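Local coordinates for protein Ton_1535 (Thermococcus onnurineus, PDB 3ZPJ) that is of unknown function but folds as an alpha-solenoid of stacked helices with an unusual left-handed helical turn, at residues A[30-44]-A[75-88]. Sequence-based numbering, arbitrary orientation.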
loop_
_atom_site.group_PDB
_atom_site.type_symbol
_atom_site.label_atom_id
_atom_site.label_comp_id
_atom_site.label_asym_id
_atom_site.label_seq_id
_atom_site.Cartn_x
_atom_site.Cartn_y
_atom_site.Cartn_z
ATOM N N ILE A 30 8.238 -1.649 26.858
ATOM C CA ILE A 30 7.731 -1.524 25.508
ATOM C C ILE A 30 7.143 -2.854 25.035
ATOM O O ILE A 30 6.077 -2.888 24.423
ATOM C CB ILE A 30 8.814 -1.014 24.560
ATOM C CG1 ILE A 30 8.964 0.494 24.741
ATOM C CG2 ILE A 30 8.459 -1.321 23.108
ATOM C CD1 ILE A 30 10.194 1.039 24.105
ATOM N N GLU A 31 7.811 -3.949 25.368
ATOM C CA GLU A 31 7.304 -5.267 25.031
ATOM C C GLU A 31 5.994 -5.563 25.778
ATOM O O GLU A 31 5.059 -6.115 25.207
ATOM C CB GLU A 31 8.363 -6.328 25.322
ATOM C CG GLU A 31 8.061 -7.686 24.721
ATOM C CD GLU A 31 8.108 -7.679 23.208
ATOM O OE1 GLU A 31 8.678 -6.727 22.629
ATOM O OE2 GLU A 31 7.572 -8.633 22.602
ATOM N N GLN A 32 5.913 -5.166 27.044
ATOM C CA GLN A 32 4.657 -5.296 27.791
ATOM C C GLN A 32 3.516 -4.547 27.105
ATOM O O GLN A 32 2.382 -4.997 27.117
ATOM C CB GLN A 32 4.820 -4.794 29.228
ATOM C CG GLN A 32 5.772 -5.625 30.060
ATOM C CD GLN A 32 5.883 -5.112 31.473
ATOM O OE1 GLN A 32 5.506 -3.979 31.751
ATOM N NE2 GLN A 32 6.397 -5.939 32.377
ATOM N N VAL A 33 3.832 -3.408 26.494
ATOM C CA VAL A 33 2.824 -2.553 25.904
ATOM C C VAL A 33 2.358 -3.116 24.569
ATOM O O VAL A 33 1.161 -3.098 24.273
ATOM C CB VAL A 33 3.350 -1.107 25.743
ATOM C CG1 VAL A 33 2.342 -0.235 25.023
ATOM C CG2 VAL A 33 3.649 -0.530 27.088
ATOM N N GLN A 34 3.321 -3.589 23.774
ATOM C CA GLN A 34 3.071 -4.397 22.584
ATOM C C GLN A 34 2.110 -5.541 22.874
ATOM O O GLN A 34 1.140 -5.755 22.155
ATOM C CB GLN A 34 4.378 -5.023 22.080
ATOM C CG GLN A 34 5.381 -4.054 21.505
ATOM C CD GLN A 34 5.050 -3.667 20.084
ATOM O OE1 GLN A 34 3.911 -3.832 19.635
ATOM N NE2 GLN A 34 6.047 -3.154 19.358
ATOM N N VAL A 35 2.402 -6.301 23.916
ATOM C CA VAL A 35 1.584 -7.455 24.210
ATOM C C VAL A 35 0.194 -6.991 24.608
ATOM O O VAL A 35 -0.808 -7.461 24.055
ATOM C CB VAL A 35 2.214 -8.315 25.308
ATOM C CG1 VAL A 35 1.252 -9.399 25.759
ATOM C CG2 VAL A 35 3.496 -8.929 24.791
ATOM N N LEU A 36 0.137 -6.052 25.550
ATOM C CA LEU A 36 -1.145 -5.593 26.070
ATOM C C LEU A 36 -2.031 -5.122 24.926
ATOM O O LEU A 36 -3.186 -5.541 24.810
ATOM C CB LEU A 36 -0.957 -4.495 27.115
ATOM C CG LEU A 36 -0.343 -4.950 28.442
ATOM C CD1 LEU A 36 0.154 -3.759 29.248
ATOM C CD2 LEU A 36 -1.342 -5.750 29.255
ATOM N N THR A 37 -1.470 -4.298 24.048
ATOM C CA THR A 37 -2.263 -3.718 22.973
ATOM C C THR A 37 -2.697 -4.730 21.906
ATOM O O THR A 37 -3.745 -4.567 21.292
ATOM C CB THR A 37 -1.574 -2.487 22.333
ATOM O OG1 THR A 37 -0.242 -2.816 21.954
ATOM C CG2 THR A 37 -1.527 -1.333 23.314
ATOM N N LYS A 38 -1.896 -5.773 21.707
ATOM C CA LYS A 38 -2.182 -6.819 20.726
ATOM C C LYS A 38 -3.316 -7.715 21.208
ATOM O O LYS A 38 -4.061 -8.284 20.415
ATOM C CB LYS A 38 -0.928 -7.659 20.491
ATOM C CG LYS A 38 -0.904 -8.446 19.188
ATOM C CD LYS A 38 0.496 -9.010 18.942
ATOM C CE LYS A 38 1.545 -7.895 18.984
ATOM N NZ LYS A 38 2.943 -8.400 18.947
ATOM N N ILE A 39 -3.424 -7.857 22.521
ATOM C CA ILE A 39 -4.566 -8.522 23.117
ATOM C C ILE A 39 -5.859 -7.742 22.881
ATOM O O ILE A 39 -6.878 -8.307 22.488
ATOM C CB ILE A 39 -4.360 -8.686 24.612
ATOM C CG1 ILE A 39 -3.229 -9.683 24.863
ATOM C CG2 ILE A 39 -5.663 -9.119 25.281
ATOM C CD1 ILE A 39 -3.135 -10.129 26.290
ATOM N N VAL A 40 -5.811 -6.440 23.137
ATOM C CA VAL A 40 -6.953 -5.561 22.908
ATOM C C VAL A 40 -7.402 -5.605 21.457
ATOM O O VAL A 40 -8.588 -5.726 21.169
ATOM C CB VAL A 40 -6.619 -4.098 23.272
ATOM C CG1 VAL A 40 -7.586 -3.128 22.577
ATOM C CG2 VAL A 40 -6.652 -3.907 24.785
ATOM N N VAL A 41 -6.447 -5.500 20.545
ATOM C CA VAL A 41 -6.764 -5.467 19.124
ATOM C C VAL A 41 -7.450 -6.764 18.659
ATOM O O VAL A 41 -8.498 -6.711 18.012
ATOM C CB VAL A 41 -5.521 -5.103 18.269
ATOM C CG1 VAL A 41 -5.760 -5.373 16.797
ATOM C CG2 VAL A 41 -5.148 -3.632 18.475
ATOM N N THR A 42 -6.897 -7.921 19.017
ATOM C CA THR A 42 -7.525 -9.184 18.625
ATOM C C THR A 42 -8.921 -9.338 19.230
ATOM O O THR A 42 -9.816 -9.849 18.571
ATOM C CB THR A 42 -6.650 -10.425 18.920
ATOM O OG1 THR A 42 -6.352 -10.486 20.319
ATOM C CG2 THR A 42 -5.352 -10.368 18.111
ATOM N N ILE A 43 -9.118 -8.883 20.466
ATOM C CA ILE A 43 -10.460 -8.875 21.053
ATOM C C ILE A 43 -11.422 -8.004 20.242
ATOM O O ILE A 43 -12.516 -8.436 19.878
ATOM C CB ILE A 43 -10.457 -8.350 22.486
ATOM C CG1 ILE A 43 -9.780 -9.342 23.429
ATOM C CG2 ILE A 43 -11.887 -8.077 22.954
ATOM C CD1 ILE A 43 -9.831 -8.896 24.887
ATOM N N TYR A 44 -11.002 -6.774 19.971
ATOM C CA TYR A 44 -11.813 -5.825 19.223
ATOM C C TYR A 44 -12.188 -6.394 17.860
ATOM O O TYR A 44 -13.309 -6.205 17.382
ATOM C CB TYR A 44 -11.048 -4.508 19.053
ATOM C CG TYR A 44 -11.807 -3.417 18.336
ATOM C CD1 TYR A 44 -12.795 -2.687 18.989
ATOM C CD2 TYR A 44 -11.528 -3.106 17.013
ATOM C CE1 TYR A 44 -13.490 -1.687 18.342
ATOM C CE2 TYR A 44 -12.219 -2.104 16.353
ATOM C CZ TYR A 44 -13.200 -1.401 17.023
ATOM O OH TYR A 44 -13.890 -0.407 16.373
ATOM N N VAL A 75 7.740 5.708 21.828
ATOM C CA VAL A 75 7.312 4.509 21.121
ATOM C C VAL A 75 6.085 3.930 21.804
ATOM O O VAL A 75 5.117 3.564 21.144
ATOM C CB VAL A 75 8.426 3.449 21.021
ATOM C CG1 VAL A 75 7.923 2.242 20.255
ATOM C CG2 VAL A 75 9.643 4.029 20.303
ATOM N N ALA A 76 6.108 3.885 23.133
ATOM C CA ALA A 76 4.980 3.331 23.872
ATOM C C ALA A 76 3.682 4.101 23.585
ATOM O O ALA A 76 2.641 3.502 23.281
ATOM C CB ALA A 76 5.276 3.304 25.357
ATOM N N TYR A 77 3.764 5.424 23.673
ATOM C CA TYR A 77 2.641 6.292 23.343
ATOM C C TYR A 77 2.162 6.070 21.901
ATOM O O TYR A 77 0.963 6.140 21.619
ATOM C CB TYR A 77 3.041 7.754 23.526
ATOM C CG TYR A 77 3.074 8.241 24.958
ATOM C CD1 TYR A 77 2.290 7.649 25.942
ATOM C CD2 TYR A 77 3.874 9.315 25.319
ATOM C CE1 TYR A 77 2.314 8.110 27.246
ATOM C CE2 TYR A 77 3.907 9.787 26.625
ATOM C CZ TYR A 77 3.127 9.182 27.584
ATOM O OH TYR A 77 3.162 9.655 28.880
ATOM N N SER A 78 3.097 5.797 20.992
ATOM C CA SER A 78 2.749 5.531 19.589
ATOM C C SER A 78 1.978 4.242 19.449
ATOM O O SER A 78 0.975 4.182 18.732
ATOM C CB SER A 78 3.997 5.441 18.720
ATOM O OG SER A 78 4.628 6.692 18.635
ATOM N N ILE A 79 2.461 3.207 20.127
ATOM C CA ILE A 79 1.780 1.914 20.159
ATOM C C ILE A 79 0.348 2.057 20.678
ATOM O O ILE A 79 -0.607 1.584 20.061
ATOM C CB ILE A 79 2.583 0.915 20.985
ATOM C CG1 ILE A 79 3.989 0.791 20.377
ATOM C CG2 ILE A 79 1.875 -0.452 21.053
ATOM C CD1 ILE A 79 4.873 -0.243 21.036
ATOM N N ILE A 80 0.200 2.757 21.790
ATOM C CA ILE A 80 -1.113 3.024 22.351
ATOM C C ILE A 80 -1.969 3.828 21.370
ATOM O O ILE A 80 -3.161 3.563 21.200
ATOM C CB ILE A 80 -0.961 3.780 23.683
ATOM C CG1 ILE A 80 -0.344 2.836 24.728
ATOM C CG2 ILE A 80 -2.293 4.367 24.129
ATOM C CD1 ILE A 80 0.138 3.521 25.986
ATOM N N ALA A 81 -1.336 4.796 20.717
ATOM C CA ALA A 81 -2.026 5.707 19.800
ATOM C C ALA A 81 -2.632 5.011 18.588
ATOM O O ALA A 81 -3.766 5.283 18.231
ATOM C CB ALA A 81 -1.090 6.811 19.340
ATOM N N SER A 82 -1.869 4.132 17.946
ATOM C CA SER A 82 -2.386 3.453 16.762
ATOM C C SER A 82 -3.472 2.432 17.109
ATOM O O SER A 82 -4.416 2.273 16.345
ATOM C CB SER A 82 -1.274 2.841 15.885
ATOM O OG SER A 82 -0.543 1.841 16.558
ATOM N N THR A 83 -3.384 1.790 18.275
ATOM C CA THR A 83 -4.424 0.836 18.652
ATOM C C THR A 83 -5.759 1.529 18.972
ATOM O O THR A 83 -6.835 0.996 18.662
ATOM C CB THR A 83 -3.984 -0.130 19.792
ATOM O OG1 THR A 83 -4.081 0.525 21.051
ATOM C CG2 THR A 83 -2.557 -0.585 19.587
ATOM N N LEU A 84 -5.694 2.712 19.579
ATOM C CA LEU A 84 -6.901 3.508 19.803
ATOM C C LEU A 84 -7.499 3.894 18.471
ATOM O O LEU A 84 -8.712 3.863 18.291
ATOM C CB LEU A 84 -6.597 4.783 20.583
ATOM C CG LEU A 84 -6.154 4.619 22.029
ATOM C CD1 LEU A 84 -5.765 5.973 22.592
ATOM C CD2 LEU A 84 -7.263 3.968 22.858
ATOM N N ALA A 85 -6.632 4.264 17.539
ATOM C CA ALA A 85 -7.066 4.690 16.216
ATOM C C ALA A 85 -7.713 3.543 15.443
ATOM O O ALA A 85 -8.724 3.741 14.771
ATOM C CB ALA A 85 -5.906 5.279 15.443
ATOM N N ILE A 86 -7.119 2.357 15.534
ATOM C CA ILE A 86 -7.756 1.137 15.054
ATOM C C ILE A 86 -9.205 1.086 15.553
ATOM O O ILE A 86 -10.135 1.003 14.758
ATOM C CB ILE A 86 -7.020 -0.137 15.561
ATOM C CG1 ILE A 86 -5.561 -0.163 15.115
ATOM C CG2 ILE A 86 -7.708 -1.388 15.081
ATOM C CD1 ILE A 86 -5.364 -0.260 13.647
ATOM N N MET A 87 -9.388 1.166 16.870
ATOM C CA MET A 87 -10.721 1.094 17.479
ATOM C C MET A 87 -11.554 2.383 17.394
ATOM O O MET A 87 -12.545 2.531 18.111
ATOM C CB MET A 87 -10.612 0.671 18.941
ATOM C CG MET A 87 -9.799 -0.585 19.167
ATOM S SD MET A 87 -9.865 -1.023 20.909
ATOM C CE MET A 87 -9.280 0.517 21.630
ATOM N N GLU A 88 -11.141 3.310 16.537
ATOM C CA GLU A 88 -11.922 4.519 16.242
ATOM C C GLU A 88 -12.084 5.502 17.400
ATOM O O GLU A 88 -13.035 6.283 17.430
ATOM C CB GLU A 88 -13.287 4.155 15.647
ATOM C CG GLU A 88 -13.173 3.313 14.389
ATOM C CD GLU A 88 -14.515 2.932 13.807
ATOM O OE1 GLU A 88 -15.528 2.955 14.547
ATOM O OE2 GLU A 88 -14.548 2.610 12.601
#
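Tyr44 swings its ring trans to the backbone N (chi1 -178°), out toward Met87, whose CG stands trans to its own carbonyl carbon and whose chain bends at chi3 (-55°). The thioether crosses the phenol obliquely: Met87 CG lies over one ring face, 3.6 Å from the centroid of the Tyr44 ring in a CH-pi contact, while SD makes an oblique Met-aromatic approach to it. On its side away from the ring, Met87 SD meets Val40 CG1 at 3.5 Å. With an alanine at Tyr44, one flank of the Met87 side chain would probably lose its cover and the thioether could turn more freely. Midway, Thr83 CG2 packs against Thr37 CB at 3.5 Å, with Val41 CG2 closing on Thr83 CB. Neither hydroxyl bridges the helices: Thr37 OG1 turns back to Val33 O (2.7 Å), and Thr83 OG1 to Ile80 O, so both are satisfied within their own helix. Ile79 is a knob in the hole formed by Ile30, Val33, Gln34 and Thr37; Ile79 CD1 lies 3.6 Å from Gln34 CD, at the amide end of a side chain bent at chi2. No hydrogen bond crosses the contact. The helices run almost parallel, their axes 4° apart in direction and 9.7 Å at closest approach, as expected of successive same-sense helices in an alpha-solenoid. Just past Met87 a Schellman motif with Glu88 as C-prime residue ends helix 70-86. Helix 53-66 connects the pair in sequence and sets Met57 against Val40, Thr83 and Met87, while helix 90-104 packs on Ile80 through Phe96, and helix 110-126 on Ile79 through His123.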